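Local coordinates for protein 2-C-methyl-D-erythritol 4-phosphate cytidylyltransferase (PDB 4KT7) that probably catalyses the transfer of a cytidylyl group from CTP to 2-C-methyl-D-erythritol 4-phosphate, releasing diphosphate, in the second step of the DXP pathway to isoprenoids, at residues A[143-146]-A[152-155]; A[133-138]-A[192-197]; A[214-219]-A[224-229]. All coordinates share one frame; numbering follows the deposited sequence.

Contact 1: A[143-146]-A[152-155]; sequences TVKI and YVDF
Backbone bonds around Ile146 and Phe155 tie the two strands of a beta hairpin. Ile146 N donates to Phe155 O at 3.0 Å, with the carbonyl pointing almost straight at the donor (177°). Ile146 O in return takes two N-H groups: Asp154 N at 2.8 Å, lying in the carbonyl plane, and Phe155 N at 3.3 Å, tilted from it. Two consecutive residues thus face one, a classic beta bulge, within an antiparallel hydrogen-bonded pair. The short strand segments 144-146 and 153-155 run at 100° to each other, and between these segments the pairing is the single bridge Ile146 to Phe155.

Apolar contacts gather on the side of Ile146. Its side chain and that of Phe155 lie side by side and point the same way; CB of Ile146 approaches CE1 of the ring obliquely at 3.7 Å, and Ile146 CG1 touches both CE1 and CZ. Phe155 CG sits between its own backbone N and carbonyl carbon (chi1 70°), which brings the ring alongside Ile146. CG2 of Ile146 brushes CB of Asp154 at 4.2 Å.

Elsewhere Lys145 CD grazes Val153 CG1 at 4.1 Å, the two side chains crossing at a slant. The Lys145 chain is bent at chi2 and then extended, and its NZ forms a salt bridge with Asp192 and a hydrogen bond with Ser194, both of the second subunit, besides a hydrogen bond to Thr156 OG1 of its own chain. Residues 144-146 also pair antiparallel with a strand of that subunit.

The chemistry is that of an arm reaching across a dimer: main-chain bonds and a few apolar touches join the strands, while the lysine charge is met by a carboxylate of the partner.

Contact 2: A[133-138]-A[192-197]; sequences AVITAT and DDSQLF
Asp192 OD2 is gripped twice by Ser194, whose CB in turn lies against Ile135 CG2 on strand 133-138. The hydroxyl OG donates to the syn lone pair of OD2 at 2.6 Å, whereas Ser194 N, 3.0 Å from OD2, comes from above the carboxylate plane and closes an Asx turn. Gln169 NE2 adds a further bond to OD2, and Lys145 of the second subunit also reaches this polar cluster.

Across the contact the touch is apolar. Ile135 CG2 presses on Ser194 CB at 3.5 Å, with OG slightly farther from the same methyl. OG stands between the backbone N and carbonyl carbon of Ser194 (chi1 75°), which turns it back to the carboxylate. With an alanine in place of Ser194, Asp192 OD2 would probably lose its hydroxyl donor, and Lys145 of the second subunit its hydroxyl partner.

One turn on, Ala133 CB sits over a face of the Phe197 ring in a CH-pi contact, 4.1 Å from the centroid and shifted toward CZ.

Thus 192-197 leads into helix 196-199 alongside strand 133-139, where Phe171 of strand 168-172 touches both Ala133 and Phe197, and Val206 of strand 206-210 touches Ile135 and Ser194.

Contact 3: A[214-219]-A[224-229]; sequences SNIKIT and IIFANA
The connection from strand 206-210 into the C-terminal helix 221-231 folds back on that helix, and this contact is where the incoming loop 214-219 rests on its first turns. Ile218 carries the inner half. Its CG2 meets Ile224 CG1 at 3.7 Å, the two side chains crossing at about a right angle, while its CD1 reaches Ala227 CB at 3.8 Å. The torsions account for this division: with CG2 anti to the backbone N and CG1 anti to the carbonyl carbon (chi1 -49°), the branches part, and the bend at chi2 (-57°) carries CD1 to Ala227, three residues on from Ile224.

Ile216 supplies the other half, with its terminal methyl alone. CD1 comes in at the edge of the Phe226 ring, near the ring plane, 4.2 Å from CD2, and lies 4.5 Å from Ala227 CB. CG1 of Ile216 is placed between backbone N and carbonyl carbon (chi1 59°), and the extended chain beyond it carries CD1 to the helix. Ala227, with no more than a methyl, is met by both isoleucines; Ile216 CD1 also comes within 4.5 Å of Ala227 CA.

No hydrogen bond crosses between the segments; the join is wholly apolar. Within the loop, Asn215 forms the centre of an inverse gamma turn, closed by a weak bond from Ile216 N to Ser214 O, and its ND2 is bound by Thr167 O and Gln166 OE1.

Among its neighbours, Ile218 touches Pro114 and is backbone-bonded to Val112, Ala227 meets Phe115 and Val34 of strand 33-34, and the helix packs on the second subunit, where Phe226 lies on Asp223 of that subunit.

Overall arrangement
Contact 2 lies nearest the middle of the chain, joining strand 133-139 of the large mixed sheet to the segment that enters helix 196-199. Contact 1 is nested within the loop closed by contact 2: strand 133-139 is followed in the chain by strand 144-147 of the projecting hairpin, and the two centres are 23 Å apart. Contact 3 follows in series, after strand 206-210, which pairs parallel with 133-139; its centre is 22 Å from that of contact 2 and 28 Å from that of contact 1. None touches another within the chain, but all three reach the second subunit. The hairpin of contact 1 in one copy docks beside contact 2 of the other, making these two contacts parts of one dimer interface.

Contact 1: A[143-146]-A[152-155]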
loop_
_atom_site.group_PDB
_atom_site.type_symbol
_atom_site.label_atom_id
_atom_site.label_comp_id
_atom_site.label_asym_id
_atom_site.label_seq_id
_atom_site.Cartn_x
_atom_site.Cartn_y
_atom_site.Cartn_z
ATOM N N THR A 143 7.596 -2.253 -1.817
ATOM C CA THR A 143 8.143 -3.607 -1.914
ATOM C C THR A 143 7.694 -4.476 -0.754
ATOM O O THR A 143 7.911 -4.135 0.413
ATOM C CB THR A 143 9.675 -3.597 -1.948
ATOM O OG1 THR A 143 10.113 -2.922 -3.130
ATOM C CG2 THR A 143 10.229 -5.026 -1.936
ATOM N N VAL A 144 7.093 -5.618 -1.086
ATOM C CA VAL A 144 6.581 -6.567 -0.105
ATOM C C VAL A 144 7.600 -7.646 0.285
ATOM O O VAL A 144 8.344 -8.136 -0.568
ATOM C CB VAL A 144 5.326 -7.270 -0.659
ATOM C CG1 VAL A 144 4.945 -8.459 0.209
ATOM C CG2 VAL A 144 4.180 -6.275 -0.733
ATOM N N LYS A 145 7.645 -7.998 1.576
ATOM C CA LYS A 145 8.405 -9.165 2.028
ATOM C C LYS A 145 7.451 -10.086 2.752
ATOM O O LYS A 145 6.538 -9.616 3.431
ATOM C CB LYS A 145 9.516 -8.779 3.015
ATOM C CG LYS A 145 10.490 -7.720 2.514
ATOM C CD LYS A 145 11.753 -8.297 1.909
ATOM C CE LYS A 145 12.732 -7.166 1.583
ATOM N NZ LYS A 145 13.960 -7.692 0.903
ATOM N N ILE A 146 7.675 -11.391 2.628
ATOM C CA ILE A 146 7.037 -12.355 3.510
ATOM C C ILE A 146 7.981 -12.617 4.677
ATOM O O ILE A 146 9.152 -12.945 4.470
ATOM C CB ILE A 146 6.783 -13.687 2.784
ATOM C CG1 ILE A 146 5.902 -13.456 1.558
ATOM C CG2 ILE A 146 6.123 -14.690 3.732
ATOM C CD1 ILE A 146 4.627 -12.732 1.892
ATOM N N TYR A 152 11.871 -12.345 10.994
ATOM C CA TYR A 152 12.965 -12.383 10.037
ATOM C C TYR A 152 12.338 -12.488 8.668
ATOM O O TYR A 152 11.208 -12.953 8.548
ATOM C CB TYR A 152 13.870 -13.586 10.282
ATOM C CG TYR A 152 14.744 -13.438 11.504
ATOM C CD1 TYR A 152 15.954 -12.768 11.429
ATOM C CD2 TYR A 152 14.362 -13.963 12.730
ATOM C CE1 TYR A 152 16.773 -12.636 12.533
ATOM C CE2 TYR A 152 15.174 -13.825 13.849
ATOM C CZ TYR A 152 16.378 -13.158 13.741
ATOM O OH TYR A 152 17.195 -13.001 14.841
ATOM N N VAL A 153 13.056 -12.047 7.645
ATOM C CA VAL A 153 12.573 -12.188 6.283
ATOM C C VAL A 153 12.597 -13.659 5.843
ATOM O O VAL A 153 13.645 -14.326 5.908
ATOM C CB VAL A 153 13.421 -11.330 5.307
ATOM C CG1 VAL A 153 13.044 -11.621 3.840
ATOM C CG2 VAL A 153 13.231 -9.856 5.621
ATOM N N ASP A 154 11.444 -14.166 5.411
ATOM C CA ASP A 154 11.392 -15.462 4.751
ATOM C C ASP A 154 11.929 -15.331 3.336
ATOM O O ASP A 154 12.949 -15.921 2.997
ATOM C CB ASP A 154 9.959 -15.997 4.701
ATOM C CG ASP A 154 9.666 -16.980 5.806
ATOM O OD1 ASP A 154 10.623 -17.403 6.495
ATOM O OD2 ASP A 154 8.478 -17.343 5.981
ATOM N N PHE A 155 11.246 -14.543 2.510
ATOM C CA PHE A 155 11.714 -14.278 1.150
ATOM C C PHE A 155 11.030 -13.036 0.580
ATOM O O PHE A 155 10.050 -12.530 1.146
ATOM C CB PHE A 155 11.449 -15.496 0.241
ATOM C CG PHE A 155 9.986 -15.721 -0.051
ATOM C CD1 PHE A 155 9.160 -16.269 0.903
ATOM C CD2 PHE A 155 9.441 -15.356 -1.268
ATOM C CE1 PHE A 155 7.816 -16.471 0.644
ATOM C CE2 PHE A 155 8.094 -15.561 -1.538
ATOM C CZ PHE A 155 7.282 -16.107 -0.577
#

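Contact 2: A[133-138]-A[192-197]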
loop_
_atom_site.group_PDB
_atom_site.type_symbol
_atom_site.label_atom_id
_atom_site.label_comp_id
_atom_site.label_asym_id
_atom_site.label_seq_id
_atom_site.Cartn_x
_atom_site.Cartn_y
_atom_site.Cartn_z
ATOM N N ALA A 133 -15.385 -15.244 -11.588
ATOM C CA ALA A 133 -14.974 -14.376 -10.493
ATOM C C ALA A 133 -13.948 -13.399 -11.028
ATOM O O ALA A 133 -13.073 -13.782 -11.804
ATOM C CB ALA A 133 -14.385 -15.192 -9.358
ATOM N N VAL A 134 -14.081 -12.133 -10.627
ATOM C CA VAL A 134 -13.253 -11.054 -11.144
ATOM C C VAL A 134 -12.938 -10.122 -9.973
ATOM O O VAL A 134 -13.834 -9.774 -9.214
ATOM C CB VAL A 134 -14.034 -10.249 -12.203
ATOM C CG1 VAL A 134 -13.163 -9.136 -12.805
ATOM C CG2 VAL A 134 -14.580 -11.177 -13.320
ATOM N N ILE A 135 -11.680 -9.724 -9.801
ATOM C CA ILE A 135 -11.370 -8.706 -8.784
ATOM C C ILE A 135 -10.524 -7.613 -9.394
ATOM O O ILE A 135 -9.886 -7.834 -10.420
ATOM C CB ILE A 135 -10.599 -9.301 -7.591
ATOM C CG1 ILE A 135 -9.209 -9.781 -8.031
ATOM C CG2 ILE A 135 -11.371 -10.469 -7.005
ATOM C CD1 ILE A 135 -8.373 -10.347 -6.875
ATOM N N THR A 136 -10.530 -6.422 -8.787
ATOM C CA THR A 136 -9.686 -5.324 -9.267
ATOM C C THR A 136 -8.476 -5.248 -8.326
ATOM O O THR A 136 -8.632 -5.439 -7.127
ATOM C CB THR A 136 -10.440 -3.984 -9.253
ATOM O OG1 THR A 136 -11.167 -3.886 -8.025
ATOM C CG2 THR A 136 -11.415 -3.915 -10.396
ATOM N N ALA A 137 -7.287 -4.967 -8.854
ATOM C CA ALA A 137 -6.077 -4.948 -8.028
ATOM C C ALA A 137 -5.019 -4.113 -8.727
ATOM O O ALA A 137 -5.123 -3.881 -9.936
ATOM C CB ALA A 137 -5.566 -6.395 -7.784
ATOM N N THR A 138 -4.016 -3.645 -7.970
ATOM C CA THR A 138 -2.946 -2.824 -8.550
ATOM C C THR A 138 -1.590 -3.347 -8.112
ATOM O O THR A 138 -1.427 -3.768 -6.956
ATOM C CB THR A 138 -3.027 -1.346 -8.138
ATOM O OG1 THR A 138 -3.097 -1.242 -6.705
ATOM C CG2 THR A 138 -4.230 -0.639 -8.807
ATOM N N ASP A 192 -11.127 -11.315 1.820
ATOM C CA ASP A 192 -12.108 -10.731 0.910
ATOM C C ASP A 192 -12.913 -11.854 0.292
ATOM O O ASP A 192 -12.576 -13.028 0.482
ATOM C CB ASP A 192 -11.410 -9.944 -0.195
ATOM C CG ASP A 192 -10.695 -10.843 -1.180
ATOM O OD1 ASP A 192 -9.709 -11.519 -0.780
ATOM O OD2 ASP A 192 -11.103 -10.878 -2.364
ATOM N N ASP A 193 -13.962 -11.512 -0.453
ATOM C CA ASP A 193 -14.861 -12.545 -0.961
ATOM C C ASP A 193 -14.169 -13.495 -1.921
ATOM O O ASP A 193 -14.535 -14.663 -1.998
ATOM C CB ASP A 193 -16.085 -11.946 -1.665
ATOM C CG ASP A 193 -16.929 -11.089 -0.748
ATOM O OD1 ASP A 193 -16.994 -11.387 0.465
ATOM O OD2 ASP A 193 -17.546 -10.120 -1.249
ATOM N N SER A 194 -13.191 -13.004 -2.681
ATOM C CA SER A 194 -12.578 -13.881 -3.681
ATOM C C SER A 194 -11.707 -14.956 -3.045
ATOM O O SER A 194 -11.426 -15.971 -3.681
ATOM C CB SER A 194 -11.771 -13.099 -4.722
ATOM O OG SER A 194 -10.538 -12.660 -4.176
ATOM N N GLN A 195 -11.301 -14.764 -1.790
ATOM C CA GLN A 195 -10.504 -15.799 -1.116
ATOM C C GLN A 195 -11.377 -17.020 -0.818
ATOM O O GLN A 195 -10.867 -18.124 -0.568
ATOM C CB GLN A 195 -9.841 -15.277 0.169
ATOM C CG GLN A 195 -8.794 -16.256 0.742
ATOM C CD GLN A 195 -8.124 -15.740 1.995
ATOM O OE1 GLN A 195 -8.702 -14.945 2.739
ATOM N NE2 GLN A 195 -6.890 -16.189 2.236
ATOM N N LEU A 196 -12.697 -16.838 -0.879
ATOM C CA LEU A 196 -13.601 -17.975 -0.709
ATOM C C LEU A 196 -13.248 -19.072 -1.717
ATOM O O LEU A 196 -13.383 -20.264 -1.438
ATOM C CB LEU A 196 -15.059 -17.536 -0.866
ATOM C CG LEU A 196 -15.605 -16.675 0.287
ATOM C CD1 LEU A 196 -17.055 -16.258 0.008
ATOM C CD2 LEU A 196 -15.532 -17.429 1.601
ATOM N N PHE A 197 -12.747 -18.666 -2.876
ATOM C CA PHE A 197 -12.431 -19.622 -3.920
ATOM C C PHE A 197 -11.282 -20.528 -3.541
ATOM O O PHE A 197 -11.226 -21.678 -3.978
ATOM C CB PHE A 197 -12.196 -18.903 -5.247
ATOM C CG PHE A 197 -13.467 -18.437 -5.883
ATOM C CD1 PHE A 197 -14.178 -17.373 -5.341
ATOM C CD2 PHE A 197 -13.973 -19.075 -7.001
ATOM C CE1 PHE A 197 -15.372 -16.961 -5.914
ATOM C CE2 PHE A 197 -15.161 -18.654 -7.576
ATOM C CZ PHE A 197 -15.861 -17.602 -7.018
#

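Contact 3: A[214-219]-A[224-229]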
loop_
_atom_site.group_PDB
_atom_site.type_symbol
_atom_site.label_atom_id
_atom_site.label_comp_id
_atom_site.label_asym_id
_atom_site.label_seq_id
_atom_site.Cartn_x
_atom_site.Cartn_y
_atom_site.Cartn_z
ATOM N N SER A 214 -5.640 5.732 -7.789
ATOM C CA SER A 214 -6.486 6.761 -7.192
ATOM C C SER A 214 -7.701 6.202 -6.436
ATOM O O SER A 214 -8.328 6.922 -5.666
ATOM C CB SER A 214 -6.963 7.736 -8.273
ATOM O OG SER A 214 -7.570 7.026 -9.348
ATOM N N ASN A 215 -8.033 4.933 -6.657
ATOM C CA ASN A 215 -9.248 4.335 -6.075
ATOM C C ASN A 215 -9.041 3.926 -4.604
ATOM O O ASN A 215 -9.163 2.750 -4.236
ATOM C CB ASN A 215 -9.681 3.141 -6.923
ATOM C CG ASN A 215 -11.031 2.573 -6.519
ATOM O OD1 ASN A 215 -11.866 3.264 -5.906
ATOM N ND2 ASN A 215 -11.263 1.300 -6.880
ATOM N N ILE A 216 -8.753 4.908 -3.757
ATOM C CA ILE A 216 -8.454 4.635 -2.355
ATOM C C ILE A 216 -9.711 4.524 -1.489
ATOM O O ILE A 216 -10.770 5.058 -1.844
ATOM C CB ILE A 216 -7.566 5.738 -1.791
ATOM C CG1 ILE A 216 -8.295 7.078 -1.918
ATOM C CG2 ILE A 216 -6.257 5.789 -2.567
ATOM C CD1 ILE A 216 -7.654 8.221 -1.139
ATOM N N LYS A 217 -9.576 3.832 -0.353
ATOM C CA LYS A 217 -10.625 3.713 0.659
ATOM C C LYS A 217 -10.589 4.937 1.588
ATOM O O LYS A 217 -9.506 5.365 2.012
ATOM C CB LYS A 217 -10.364 2.453 1.482
ATOM C CG LYS A 217 -11.589 1.694 1.936
ATOM C CD LYS A 217 -11.193 0.581 2.898
ATOM C CE LYS A 217 -12.324 -0.423 3.123
ATOM N NZ LYS A 217 -13.512 0.151 3.825
ATOM N N ILE A 218 -11.757 5.502 1.904
ATOM C CA ILE A 218 -11.816 6.668 2.790
ATOM C C ILE A 218 -12.399 6.298 4.149
ATOM O O ILE A 218 -13.617 6.163 4.283
ATOM C CB ILE A 218 -12.679 7.805 2.196
ATOM C CG1 ILE A 218 -12.276 8.102 0.748
ATOM C CG2 ILE A 218 -12.593 9.058 3.064
ATOM C CD1 ILE A 218 -10.833 8.456 0.573
ATOM N N THR A 219 -11.542 6.132 5.155
ATOM C CA THR A 219 -12.012 5.797 6.502
ATOM C C THR A 219 -11.440 6.710 7.598
ATOM O O THR A 219 -12.171 7.167 8.481
ATOM C CB THR A 219 -11.743 4.314 6.855
ATOM O OG1 THR A 219 -10.356 4.018 6.673
ATOM C CG2 THR A 219 -12.586 3.380 5.971
ATOM N N ILE A 224 -9.065 11.378 4.362
ATOM C CA ILE A 224 -9.826 12.560 3.960
ATOM C C ILE A 224 -8.901 13.699 3.524
ATOM O O ILE A 224 -9.105 14.309 2.468
ATOM C CB ILE A 224 -10.770 13.014 5.090
ATOM C CG1 ILE A 224 -11.889 11.983 5.252
ATOM C CG2 ILE A 224 -11.349 14.392 4.799
ATOM C CD1 ILE A 224 -12.722 12.181 6.482
ATOM N N ILE A 225 -7.878 13.965 4.334
ATOM C CA ILE A 225 -6.821 14.901 3.966
ATOM C C ILE A 225 -6.230 14.506 2.607
ATOM O O ILE A 225 -6.055 15.349 1.731
ATOM C CB ILE A 225 -5.699 14.948 5.043
ATOM C CG1 ILE A 225 -6.263 15.341 6.414
ATOM C CG2 ILE A 225 -4.583 15.905 4.640
ATOM C CD1 ILE A 225 -7.123 16.593 6.406
ATOM N N PHE A 226 -5.952 13.218 2.425
ATOM C CA PHE A 226 -5.347 12.741 1.189
ATOM C C PHE A 226 -6.322 12.861 0.013
ATOM O O PHE A 226 -5.932 13.244 -1.094
ATOM C CB PHE A 226 -4.872 11.289 1.356
ATOM C CG PHE A 226 -3.748 10.907 0.431
ATOM C CD1 PHE A 226 -2.431 11.195 0.766
ATOM C CD2 PHE A 226 -4.005 10.259 -0.770
ATOM C CE1 PHE A 226 -1.388 10.852 -0.084
ATOM C CE2 PHE A 226 -2.964 9.911 -1.624
ATOM C CZ PHE A 226 -1.656 10.207 -1.279
ATOM N N ALA A 227 -7.589 12.533 0.252
ATOM C CA ALA A 227 -8.593 12.593 -0.809
ATOM C C ALA A 227 -8.772 14.026 -1.286
ATOM O O ALA A 227 -8.819 14.275 -2.481
ATOM C CB ALA A 227 -9.916 12.019 -0.343
ATOM N N ASN A 228 -8.861 14.967 -0.353
ATOM C CA ASN A 228 -8.971 16.379 -0.718
ATOM C C ASN A 228 -7.782 16.914 -1.533
ATOM O O ASN A 228 -7.970 17.714 -2.453
ATOM C CB ASN A 228 -9.218 17.247 0.520
ATOM C CG ASN A 228 -10.653 17.176 1.007
ATOM O OD1 ASN A 228 -11.588 17.005 0.216
ATOM N ND2 ASN A 228 -10.839 17.315 2.314
ATOM N N ALA A 229 -6.568 16.473 -1.200
ATOM C CA ALA A 229 -5.373 16.898 -1.940
ATOM C C ALA A 229 -5.361 16.321 -3.357
ATOM O O ALA A 229 -4.880 16.968 -4.286
ATOM C CB ALA A 229 -4.094 16.526 -1.186
#